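Local coordinates for invasion protein INVA (Salmonella enterica, PDB 2X49) that serves in the inner-membrane export apparatus of a Salmonella type III secretion system and is involved in invasion of intestinal epithelial cells, represented here by the protein's C-terminal domain, at residues Leu77-Asn82 with Tyr104-His109; Val211-Glu216 with Val298-Lys303; Tyr39-Pro44 with Asn142-Ile147. One frame throughout, in Å; residues are numbered along the deposited sequence.

Contact 1 of 3, residues Leu77-Asn82 with Tyr104-His109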
loop_
_atom_site.group_PDB
_atom_site.type_symbol
_atom_site.label_atom_id
_atom_site.label_comp_id
_atom_site.label_asym_id
_atom_site.label_seq_id
_atom_site.Cartn_x
_atom_site.Cartn_y
_atom_site.Cartn_z
ATOM N N LEU A 77 0.851 -0.241 24.206
ATOM C CA LEU A 77 0.381 1.173 23.993
ATOM C C LEU A 77 -0.616 1.218 22.817
ATOM O O LEU A 77 -0.943 0.209 22.220
ATOM C CB LEU A 77 1.557 2.149 23.755
ATOM C CG LEU A 77 2.727 2.205 24.777
ATOM C CD1 LEU A 77 3.841 3.170 24.412
ATOM C CD2 LEU A 77 2.095 2.560 26.156
ATOM N N MET A 78 -1.082 2.435 22.546
ATOM C CA MET A 78 -2.037 2.759 21.489
ATOM C C MET A 78 -1.418 3.762 20.535
ATOM O O MET A 78 -0.845 4.755 20.936
ATOM C CB MET A 78 -3.318 3.371 22.082
ATOM C CG MET A 78 -4.064 2.468 22.971
ATOM S SD MET A 78 -4.790 1.067 22.129
ATOM C CE MET A 78 -6.140 1.903 21.253
ATOM N N ARG A 79 -1.643 3.556 19.247
ATOM C CA ARG A 79 -1.147 4.526 18.270
ATOM C C ARG A 79 -2.153 5.608 17.947
ATOM O O ARG A 79 -3.320 5.310 17.678
ATOM C CB ARG A 79 -0.740 3.818 16.986
ATOM C CG ARG A 79 -0.109 4.806 16.041
ATOM C CD ARG A 79 0.309 4.289 14.667
ATOM N NE ARG A 79 0.352 5.436 13.747
ATOM C CZ ARG A 79 -0.012 5.421 12.470
ATOM N NH1 ARG A 79 -0.437 4.299 11.901
ATOM N NH2 ARG A 79 0.041 6.547 11.751
ATOM N N VAL A 80 -1.664 6.847 17.952
ATOM C CA VAL A 80 -2.441 8.050 17.541
ATOM C C VAL A 80 -2.218 8.262 16.063
ATOM O O VAL A 80 -1.227 8.803 15.608
ATOM C CB VAL A 80 -2.081 9.345 18.322
ATOM C CG1 VAL A 80 -3.151 10.460 18.054
ATOM C CG2 VAL A 80 -2.038 9.075 19.816
ATOM N N VAL A 81 -3.213 7.856 15.301
ATOM C CA VAL A 81 -3.099 7.866 13.799
ATOM C C VAL A 81 -3.001 9.265 13.219
ATOM O O VAL A 81 -2.156 9.542 12.376
ATOM C CB VAL A 81 -4.232 7.040 13.124
ATOM C CG1 VAL A 81 -4.171 7.083 11.565
ATOM C CG2 VAL A 81 -4.227 5.550 13.619
ATOM N N ASN A 82 -3.856 10.150 13.696
ATOM C CA ASN A 82 -3.902 11.554 13.249
ATOM C C ASN A 82 -3.316 12.507 14.288
ATOM O O ASN A 82 -3.844 13.566 14.598
ATOM C CB ASN A 82 -5.316 11.971 12.816
ATOM C CG ASN A 82 -6.321 11.926 13.953
ATOM O OD1 ASN A 82 -6.066 11.301 14.967
ATOM N ND2 ASN A 82 -7.473 12.579 13.782
ATOM N N TYR A 104 5.763 8.002 14.015
ATOM C CA TYR A 104 4.676 7.242 14.679
ATOM C C TYR A 104 4.617 7.605 16.146
ATOM O O TYR A 104 5.621 7.593 16.823
ATOM C CB TYR A 104 4.906 5.745 14.532
ATOM C CG TYR A 104 5.050 5.311 13.104
ATOM C CD1 TYR A 104 3.978 4.850 12.398
ATOM C CD2 TYR A 104 6.290 5.353 12.468
ATOM C CE1 TYR A 104 4.117 4.478 11.089
ATOM C CE2 TYR A 104 6.431 4.986 11.144
ATOM C CZ TYR A 104 5.329 4.522 10.470
ATOM O OH TYR A 104 5.342 4.096 9.163
ATOM N N PHE A 105 3.406 7.878 16.615
ATOM C CA PHE A 105 3.170 8.393 17.957
ATOM C C PHE A 105 2.280 7.447 18.732
ATOM O O PHE A 105 1.186 7.070 18.311
ATOM C CB PHE A 105 2.532 9.791 17.859
ATOM C CG PHE A 105 3.439 10.815 17.211
ATOM C CD1 PHE A 105 4.326 11.562 17.964
ATOM C CD2 PHE A 105 3.415 10.998 15.843
ATOM C CE1 PHE A 105 5.184 12.466 17.353
ATOM C CE2 PHE A 105 4.256 11.933 15.233
ATOM C CZ PHE A 105 5.144 12.617 15.968
ATOM N N TRP A 106 2.798 7.085 19.879
ATOM C CA TRP A 106 2.116 6.114 20.749
ATOM C C TRP A 106 1.883 6.763 22.139
ATOM O O TRP A 106 2.745 7.465 22.708
ATOM C CB TRP A 106 2.924 4.828 20.906
ATOM C CG TRP A 106 3.248 4.071 19.616
ATOM C CD1 TRP A 106 4.213 4.409 18.679
ATOM C CD2 TRP A 106 2.633 2.893 19.159
ATOM N NE1 TRP A 106 4.222 3.482 17.715
ATOM C CE2 TRP A 106 3.253 2.538 17.951
ATOM C CE3 TRP A 106 1.630 2.067 19.666
ATOM C CZ2 TRP A 106 2.895 1.389 17.227
ATOM C CZ3 TRP A 106 1.267 0.964 18.963
ATOM C CH2 TRP A 106 1.902 0.595 17.747
ATOM N N VAL A 107 0.718 6.420 22.700
ATOM C CA VAL A 107 0.314 6.903 24.008
ATOM C C VAL A 107 -0.233 5.759 24.868
ATOM O O VAL A 107 -0.543 4.657 24.412
ATOM C CB VAL A 107 -0.735 8.045 23.916
ATOM C CG1 VAL A 107 -0.169 9.230 23.145
ATOM C CG2 VAL A 107 -2.005 7.561 23.312
ATOM N N THR A 108 -0.366 6.079 26.137
ATOM C CA THR A 108 -0.988 5.111 27.031
ATOM C C THR A 108 -2.451 4.925 26.722
ATOM O O THR A 108 -3.112 5.770 26.108
ATOM C CB THR A 108 -0.814 5.471 28.549
ATOM O OG1 THR A 108 -1.578 6.657 28.858
ATOM C CG2 THR A 108 0.674 5.658 28.918
ATOM N N HIS A 109 -2.994 3.854 27.267
ATOM C CA HIS A 109 -4.414 3.562 27.089
ATOM C C HIS A 109 -5.273 4.687 27.680
ATOM O O HIS A 109 -6.250 5.178 27.068
ATOM C CB HIS A 109 -4.810 2.204 27.658
ATOM C CG HIS A 109 -4.337 1.041 26.835
ATOM N ND1 HIS A 109 -5.188 0.256 26.091
ATOM C CD2 HIS A 109 -3.100 0.535 26.637
ATOM C CE1 HIS A 109 -4.501 -0.695 25.481
ATOM N NE2 HIS A 109 -3.225 -0.547 25.788
HETATM O O HOH W 1 -1.744 -2.254 23.618
HETATM O O HOH W 2 1.117 7.953 14.836
#
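Met78 and Val107 pair as antiparallel neighbours in a four-stranded sheet, where strand 78-80 lies between strands 102-107 and 122-124. Met78 N donates to Val107 O at 3.0 Å, and Val107 N returns the bond to Met78 O. One step on, Val80 N reaches Phe105 O, and between these bonds Arg79 and Trp106 form the non-hydrogen-bonded pair, side chains on one face.

Arg79 is the side chain to follow. Arg79 CB sits over the six-membered ring of Trp106, a CH-pi contact 3.9 Å from the centroid and only 9° off the ring normal. Arg79 CG swings anti to the backbone N (chi1 -175°) and comes within 3.5 Å of Phe105 O. From there the chain runs out extended to NE, whose N-H is donated to a water that also accepts from Phe105 N and donates to Val80 O, standing in for the return bond from Phe105 N to Val80 O. The guanidinium stands at 72° to the Tyr104 ring, with Tyr104 CD1 above one of its faces and Val81 CA above the opposite one. Its two ends, NH1 and NH2, form salt bridges with Glu128 and Asp289, so the group is held at all three nitrogens.

On the other face of the sheet, Val80 CG2 rests 3.8 Å from Val107 CG2. Toward the start of helix 109-116, Met78 is bent at chi2 and chi3. Met78 CG lies squarely over the His109 ring, 4.0 Å from the centroid, while SD meets that ring obliquely. The far nitrogen of the imidazole is tied back to the backbone at Leu77 through a second water, which accepts from His109 NE2 and donates to Leu77 O at 2.9 Å.

Contact 2 of 3, residues Val211-Glu216 with Val298-Lys303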
loop_
_atom_site.group_PDB
_atom_site.type_symbol
_atom_site.label_atom_id
_atom_site.label_comp_id
_atom_site.label_asym_id
_atom_site.label_seq_id
_atom_site.Cartn_x
_atom_site.Cartn_y
_atom_site.Cartn_z
ATOM N N VAL A 211 1.399 -2.396 -21.333
ATOM C CA VAL A 211 0.901 -2.834 -20.023
ATOM C C VAL A 211 0.716 -1.708 -19.007
ATOM O O VAL A 211 -0.196 -1.750 -18.192
ATOM C CB VAL A 211 1.767 -3.967 -19.395
ATOM C CG1 VAL A 211 3.098 -3.452 -18.926
ATOM C CG2 VAL A 211 1.022 -4.573 -18.252
ATOM N N ILE A 212 1.579 -0.718 -19.075
ATOM C CA ILE A 212 1.548 0.391 -18.071
ATOM C C ILE A 212 0.276 1.181 -18.289
ATOM O O ILE A 212 -0.516 1.461 -17.374
ATOM C CB ILE A 212 2.719 1.300 -18.170
ATOM C CG1 ILE A 212 3.977 0.534 -17.801
ATOM C CG2 ILE A 212 2.604 2.486 -17.213
ATOM C CD1 ILE A 212 3.801 -0.294 -16.641
ATOM N N ASN A 213 0.110 1.505 -19.544
ATOM C CA ASN A 213 -1.059 2.264 -19.972
ATOM C C ASN A 213 -2.325 1.495 -19.605
ATOM O O ASN A 213 -3.259 2.028 -19.099
ATOM C CB ASN A 213 -1.015 2.587 -21.477
ATOM C CG ASN A 213 0.042 3.614 -21.820
ATOM O OD1 ASN A 213 0.655 4.208 -20.939
ATOM N ND2 ASN A 213 0.263 3.827 -23.120
ATOM N N LEU A 214 -2.342 0.200 -19.909
ATOM C CA LEU A 214 -3.509 -0.649 -19.622
ATOM C C LEU A 214 -3.876 -0.615 -18.134
ATOM O O LEU A 214 -5.063 -0.533 -17.750
ATOM C CB LEU A 214 -3.273 -2.116 -20.103
ATOM C CG LEU A 214 -4.399 -3.117 -19.865
ATOM C CD1 LEU A 214 -5.663 -2.651 -20.598
ATOM C CD2 LEU A 214 -3.997 -4.570 -20.217
ATOM N N VAL A 215 -2.862 -0.751 -17.297
ATOM C CA VAL A 215 -3.069 -0.717 -15.849
ATOM C C VAL A 215 -3.760 0.568 -15.411
ATOM O O VAL A 215 -4.671 0.543 -14.605
ATOM C CB VAL A 215 -1.758 -0.928 -15.012
ATOM C CG1 VAL A 215 -2.031 -0.578 -13.558
ATOM C CG2 VAL A 215 -1.347 -2.364 -15.121
ATOM N N GLU A 216 -3.376 1.662 -16.018
ATOM C CA GLU A 216 -3.962 2.946 -15.646
ATOM C C GLU A 216 -5.477 2.948 -15.929
ATOM O O GLU A 216 -6.298 3.555 -15.205
ATOM C CB GLU A 216 -3.234 4.107 -16.334
ATOM C CG GLU A 216 -3.366 5.382 -15.582
ATOM C CD GLU A 216 -2.701 5.385 -14.182
ATOM O OE1 GLU A 216 -1.908 4.457 -13.822
ATOM O OE2 GLU A 216 -2.949 6.357 -13.436
ATOM N N VAL A 298 -0.406 12.617 -14.676
ATOM C CA VAL A 298 0.938 12.558 -14.071
ATOM C C VAL A 298 1.072 11.487 -12.953
ATOM O O VAL A 298 2.188 11.162 -12.482
ATOM C CB VAL A 298 1.410 13.934 -13.549
ATOM C CG1 VAL A 298 1.643 14.921 -14.726
ATOM C CG2 VAL A 298 0.449 14.473 -12.493
ATOM N N ARG A 299 -0.067 10.952 -12.524
ATOM C CA ARG A 299 -0.124 10.028 -11.348
ATOM C C ARG A 299 0.957 8.927 -11.368
ATOM O O ARG A 299 1.772 8.819 -10.442
ATOM C CB ARG A 299 -1.512 9.354 -11.208
ATOM C CG ARG A 299 -1.747 8.627 -9.860
ATOM C CD ARG A 299 -2.617 7.429 -9.991
ATOM N NE ARG A 299 -2.044 6.325 -10.751
ATOM C CZ ARG A 299 -1.186 5.417 -10.306
ATOM N NH1 ARG A 299 -0.777 5.444 -9.036
ATOM N NH2 ARG A 299 -0.723 4.478 -11.132
ATOM N N ARG A 300 0.985 8.164 -12.458
ATOM C CA ARG A 300 1.854 6.986 -12.496
ATOM C C ARG A 300 3.323 7.380 -12.513
ATOM O O ARG A 300 4.206 6.638 -12.017
ATOM C CB ARG A 300 1.517 6.059 -13.671
ATOM C CG ARG A 300 1.757 6.608 -15.042
ATOM C CD ARG A 300 0.939 5.767 -16.012
ATOM N NE ARG A 300 1.134 6.158 -17.402
ATOM C CZ ARG A 300 0.437 7.115 -18.015
ATOM N NH1 ARG A 300 -0.519 7.760 -17.373
ATOM N NH2 ARG A 300 0.687 7.412 -19.297
ATOM N N PHE A 301 3.606 8.553 -13.076
ATOM C CA PHE A 301 4.997 9.041 -13.193
ATOM C C PHE A 301 5.527 9.546 -11.869
ATOM O O PHE A 301 6.705 9.367 -11.543
ATOM C CB PHE A 301 5.129 10.112 -14.283
ATOM C CG PHE A 301 4.665 9.601 -15.624
ATOM C CD1 PHE A 301 5.433 8.672 -16.321
ATOM C CD2 PHE A 301 3.421 9.977 -16.156
ATOM C CE1 PHE A 301 4.992 8.155 -17.558
ATOM C CE2 PHE A 301 2.982 9.453 -17.390
ATOM C CZ PHE A 301 3.777 8.553 -18.081
ATOM N N ILE A 302 4.652 10.231 -11.153
ATOM C CA ILE A 302 4.984 10.693 -9.805
ATOM C C ILE A 302 5.261 9.492 -8.899
ATOM O O ILE A 302 6.241 9.494 -8.160
ATOM C CB ILE A 302 3.930 11.627 -9.222
ATOM C CG1 ILE A 302 3.925 12.920 -10.021
ATOM C CG2 ILE A 302 4.223 11.927 -7.731
ATOM C CD1 ILE A 302 2.682 13.802 -9.779
ATOM N N LYS A 303 4.420 8.474 -9.000
ATOM C CA LYS A 303 4.599 7.220 -8.213
ATOM C C LYS A 303 5.981 6.617 -8.499
ATOM O O LYS A 303 6.777 6.396 -7.586
ATOM C CB LYS A 303 3.470 6.196 -8.382
ATOM C CG LYS A 303 3.799 4.797 -7.835
ATOM C CD LYS A 303 3.773 4.728 -6.297
ATOM C CE LYS A 303 4.170 3.347 -5.783
ATOM N NZ LYS A 303 4.372 3.270 -4.330
HETATM O O HOH W 3 -1.191 8.179 -14.497
#
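Arg299, in the first turn of helix 299-306, reaches across to Glu216 on helix 211-221 and grips it side-on. Arg299 NE donates to Glu216 OE2 at 2.8 Å and Arg299 NH2 to Glu216 OE1 at 2.9 Å, both nearly straight. Each oxygen offers its syn lone pair, and the carboxylate and guanidinium planes lie just 9° apart, the geometry of a flat, two-pronged salt bridge. The bends at chi2 and chi3 of Arg299 turn this edge of the guanidinium to the acid. NH1 is taken up by Glu187 and by the carbonyl of Val315, so the guanidinium is fixed on both flanks; two carboxylates around it would be expected to stabilise its positive charge.

Arg300 comes next and takes a different course. Its CG occupies the position between backbone N and carbonyl carbon (chi1 66°), and the chain then runs extended toward helix 211-221. Arg300 CB and Arg300 CD each pass 3.8 Å from Glu216 OE1, and CD also packs against Ile212 CG2. The guanidinium ends near Asn213, with Arg300 NH2 3.6 Å from Asn213 OD1: a polar approach rather than a hydrogen bond, the amide plane almost perpendicular to the guanidinium. A water ties the pieces together, accepting from Arg300 N and Arg300 NH1 and donating weakly to Glu216 OE2.

Within the same helix the Phe301 ring packs on Arg300: Phe301 CE2 lies over the centre of one guanidinium face, and Arg300 CG over the ring.

The two helix segments pass 11.8 Å apart at 115°, and long side chains span the interval. This is a surface contact between helices, whose bidentate arginine-glutamate pair, with a buried arginine, joins helix 211-221 to the part of the domain carrying the parallel sheet with strand 291-294.

Contact 3 of 3, residues Tyr39-Pro44 with Asn142-Ile147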
loop_
_atom_site.group_PDB
_atom_site.type_symbol
_atom_site.label_atom_id
_atom_site.label_comp_id
_atom_site.label_asym_id
_atom_site.label_seq_id
_atom_site.Cartn_x
_atom_site.Cartn_y
_atom_site.Cartn_z
ATOM N N TYR A 39 -6.996 -8.167 0.111
ATOM C CA TYR A 39 -6.306 -8.044 -1.191
ATOM C C TYR A 39 -6.668 -9.095 -2.238
ATOM O O TYR A 39 -6.364 -8.910 -3.444
ATOM C CB TYR A 39 -4.775 -8.014 -0.992
ATOM C CG TYR A 39 -4.328 -6.791 -0.258
ATOM C CD1 TYR A 39 -4.275 -5.550 -0.882
ATOM C CD2 TYR A 39 -4.046 -6.853 1.098
ATOM C CE1 TYR A 39 -3.939 -4.421 -0.197
ATOM C CE2 TYR A 39 -3.687 -5.698 1.811
ATOM C CZ TYR A 39 -3.617 -4.507 1.152
ATOM O OH TYR A 39 -3.288 -3.401 1.868
ATOM N N GLY A 40 -7.279 -10.173 -1.814
ATOM C CA GLY A 40 -7.772 -11.201 -2.718
ATOM C C GLY A 40 -6.779 -12.229 -3.167
ATOM O O GLY A 40 -7.053 -13.021 -4.070
ATOM N N VAL A 41 -5.639 -12.215 -2.522
ATOM C CA VAL A 41 -4.595 -13.228 -2.800
ATOM C C VAL A 41 -4.039 -13.813 -1.519
ATOM O O VAL A 41 -4.139 -13.263 -0.424
ATOM C CB VAL A 41 -3.483 -12.703 -3.724
ATOM C CG1 VAL A 41 -4.094 -12.181 -5.081
ATOM C CG2 VAL A 41 -2.725 -11.608 -3.021
ATOM N N ARG A 42 -3.432 -14.963 -1.689
ATOM C CA ARG A 42 -2.964 -15.760 -0.556
ATOM C C ARG A 42 -1.498 -15.519 -0.304
ATOM O O ARG A 42 -0.694 -15.440 -1.233
ATOM C CB ARG A 42 -3.150 -17.224 -0.830
ATOM C CG ARG A 42 -4.506 -17.661 -1.258
ATOM C CD ARG A 42 -5.310 -17.957 -0.055
ATOM N NE ARG A 42 -6.569 -18.644 -0.371
ATOM C CZ ARG A 42 -7.485 -18.889 0.558
ATOM N NH1 ARG A 42 -7.220 -18.553 1.788
ATOM N NH2 ARG A 42 -8.627 -19.464 0.265
ATOM N N LEU A 43 -1.174 -15.331 0.970
ATOM C CA LEU A 43 0.254 -15.320 1.352
ATOM C C LEU A 43 0.835 -16.699 1.528
ATOM O O LEU A 43 0.115 -17.654 1.734
ATOM C CB LEU A 43 0.448 -14.524 2.667
ATOM C CG LEU A 43 0.038 -13.046 2.711
ATOM C CD1 LEU A 43 0.040 -12.476 4.160
ATOM C CD2 LEU A 43 0.992 -12.269 1.877
ATOM N N PRO A 44 2.176 -16.807 1.476
ATOM C CA PRO A 44 2.816 -18.036 1.906
ATOM C C PRO A 44 2.614 -18.259 3.386
ATOM O O PRO A 44 2.097 -17.403 4.096
ATOM C CB PRO A 44 4.310 -17.739 1.710
ATOM C CG PRO A 44 4.346 -16.594 0.745
ATOM C CD PRO A 44 3.168 -15.790 1.088
ATOM N N ASN A 142 5.387 -9.548 -5.958
ATOM C CA ASN A 142 6.012 -10.401 -6.982
ATOM C C ASN A 142 6.782 -11.592 -6.378
ATOM O O ASN A 142 7.167 -12.534 -7.066
ATOM C CB ASN A 142 6.899 -9.593 -7.957
ATOM C CG ASN A 142 6.093 -8.679 -8.908
ATOM O OD1 ASN A 142 5.079 -7.997 -8.387
ATOM N ND2 ASN A 142 6.447 -8.539 -10.089
ATOM N N GLU A 143 6.999 -11.518 -5.068
ATOM C CA GLU A 143 7.755 -12.561 -4.351
ATOM C C GLU A 143 6.943 -13.810 -4.146
ATOM O O GLU A 143 7.531 -14.894 -3.988
ATOM C CB GLU A 143 8.325 -12.072 -2.987
ATOM C CG GLU A 143 9.387 -10.961 -3.106
ATOM C CD GLU A 143 10.735 -11.448 -3.629
ATOM O OE1 GLU A 143 10.979 -12.681 -3.697
ATOM O OE2 GLU A 143 11.572 -10.571 -3.948
ATOM N N TYR A 144 5.625 -13.662 -4.177
ATOM C CA TYR A 144 4.672 -14.775 -3.823
ATOM C C TYR A 144 3.433 -14.924 -4.702
ATOM O O TYR A 144 2.523 -15.696 -4.431
ATOM C CB TYR A 144 4.260 -14.706 -2.315
ATOM C CG TYR A 144 3.574 -13.445 -1.954
ATOM C CD1 TYR A 144 2.220 -13.259 -2.228
ATOM C CD2 TYR A 144 4.280 -12.366 -1.461
ATOM C CE1 TYR A 144 1.599 -12.068 -1.988
ATOM C CE2 TYR A 144 3.684 -11.201 -1.185
ATOM C CZ TYR A 144 2.346 -11.018 -1.464
ATOM O OH TYR A 144 1.725 -9.819 -1.283
ATOM N N PHE A 145 3.392 -14.149 -5.764
ATOM C CA PHE A 145 2.222 -14.138 -6.705
ATOM C C PHE A 145 2.662 -14.018 -8.155
ATOM O O PHE A 145 3.436 -13.129 -8.509
ATOM C CB PHE A 145 1.299 -12.959 -6.360
ATOM C CG PHE A 145 0.079 -12.872 -7.219
ATOM C CD1 PHE A 145 -1.085 -13.532 -6.868
ATOM C CD2 PHE A 145 0.107 -12.136 -8.414
ATOM C CE1 PHE A 145 -2.218 -13.450 -7.706
ATOM C CE2 PHE A 145 -1.009 -12.095 -9.243
ATOM C CZ PHE A 145 -2.155 -12.753 -8.892
ATOM N N GLY A 146 2.111 -14.903 -8.973
ATOM C CA GLY A 146 2.394 -14.960 -10.442
ATOM C C GLY A 146 1.353 -15.635 -11.295
ATOM O O GLY A 146 0.180 -15.656 -10.992
ATOM N N ILE A 147 1.823 -16.251 -12.360
ATOM C CA ILE A 147 0.921 -16.803 -13.379
ATOM C C ILE A 147 0.071 -17.943 -12.854
ATOM O O ILE A 147 -1.080 -18.122 -13.237
ATOM C CB ILE A 147 1.704 -17.327 -14.626
ATOM C CG1 ILE A 147 2.297 -16.157 -15.387
ATOM C CG2 ILE A 147 0.794 -18.128 -15.490
ATOM C CD1 ILE A 147 1.256 -15.225 -15.955
HETATM O O HOH W 4 -0.259 -15.614 -3.913
#
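Leu43, Pro44 and Val41 meet Tyr144 and Phe145 through apolar contacts. The Tyr144 ring takes Leu43 CD2 over one face, a CH-pi contact 4.1 Å from the centroid and 23° off the normal; the methyl is displaced toward the rim, closest to Tyr144 CZ. The pyrrolidine of Pro44 crosses the base of the same side chain at about a right angle, with Pro44 CG 3.6 Å from Tyr144 CB and CD a little farther from Tyr144 CG. Both methyls of Val41 take part: Val41 CG2 comes to the edge of the Tyr144 ring, 4.5 Å from Tyr144 CE1, and Val41 CG1 lies obliquely to the Phe145 ring, 3.5 Å from Phe145 CE1.

Torsions explain how the two aromatic residues, adjacent in sequence, split their work. Tyr144 CG lies between its backbone N and carbonyl carbon (chi1 61°), laying the ring against Leu43 and Pro44, whereas Phe145 CG is anti to the backbone N (chi1 -179°), and its ring goes to Val41.

Both segments are irregular connections: 39-44 leads from helix 27-39 to strand 46-50, with Gly40 leaving the helix at positive phi, and 142-147 joins helix 125-139 to helix 147-158, with Gly146 as N-cap of the latter. Phe35 of helix 27-39 packs on Val41, Leu43 and Tyr144.

No direct hydrogen bond crosses. The polar link is a water that donates to Arg42 O at 2.7 Å and to Tyr144 O at 2.8 Å, in the ring planes of both aromatics at their edges. Tyr144 OH bonds to the carbonyl of Leu137, which ties the far end of the ring to the last turn of helix 125-139.

Contacts 1 and 3 are largely buried, contact 2 lies at the surface, and the three hold different elements. In contact 1 two neighbouring strands are joined by backbone bonds, with side chains packing on both faces. Contact 3 brings two loops together through apolar side chains and one bridging water, while contact 2 spans separated helices by charge. Along the chain, contact 1 is nested inside the loop that contact 3 closes, and contact 2 follows both. Contacts 1 and 2 lie on opposite sides of the chain's centre, their own centres 35 Å apart. Arginine takes part in both, but its aliphatic part packs on an indole in contact 1 and crosses between helices in contact 2.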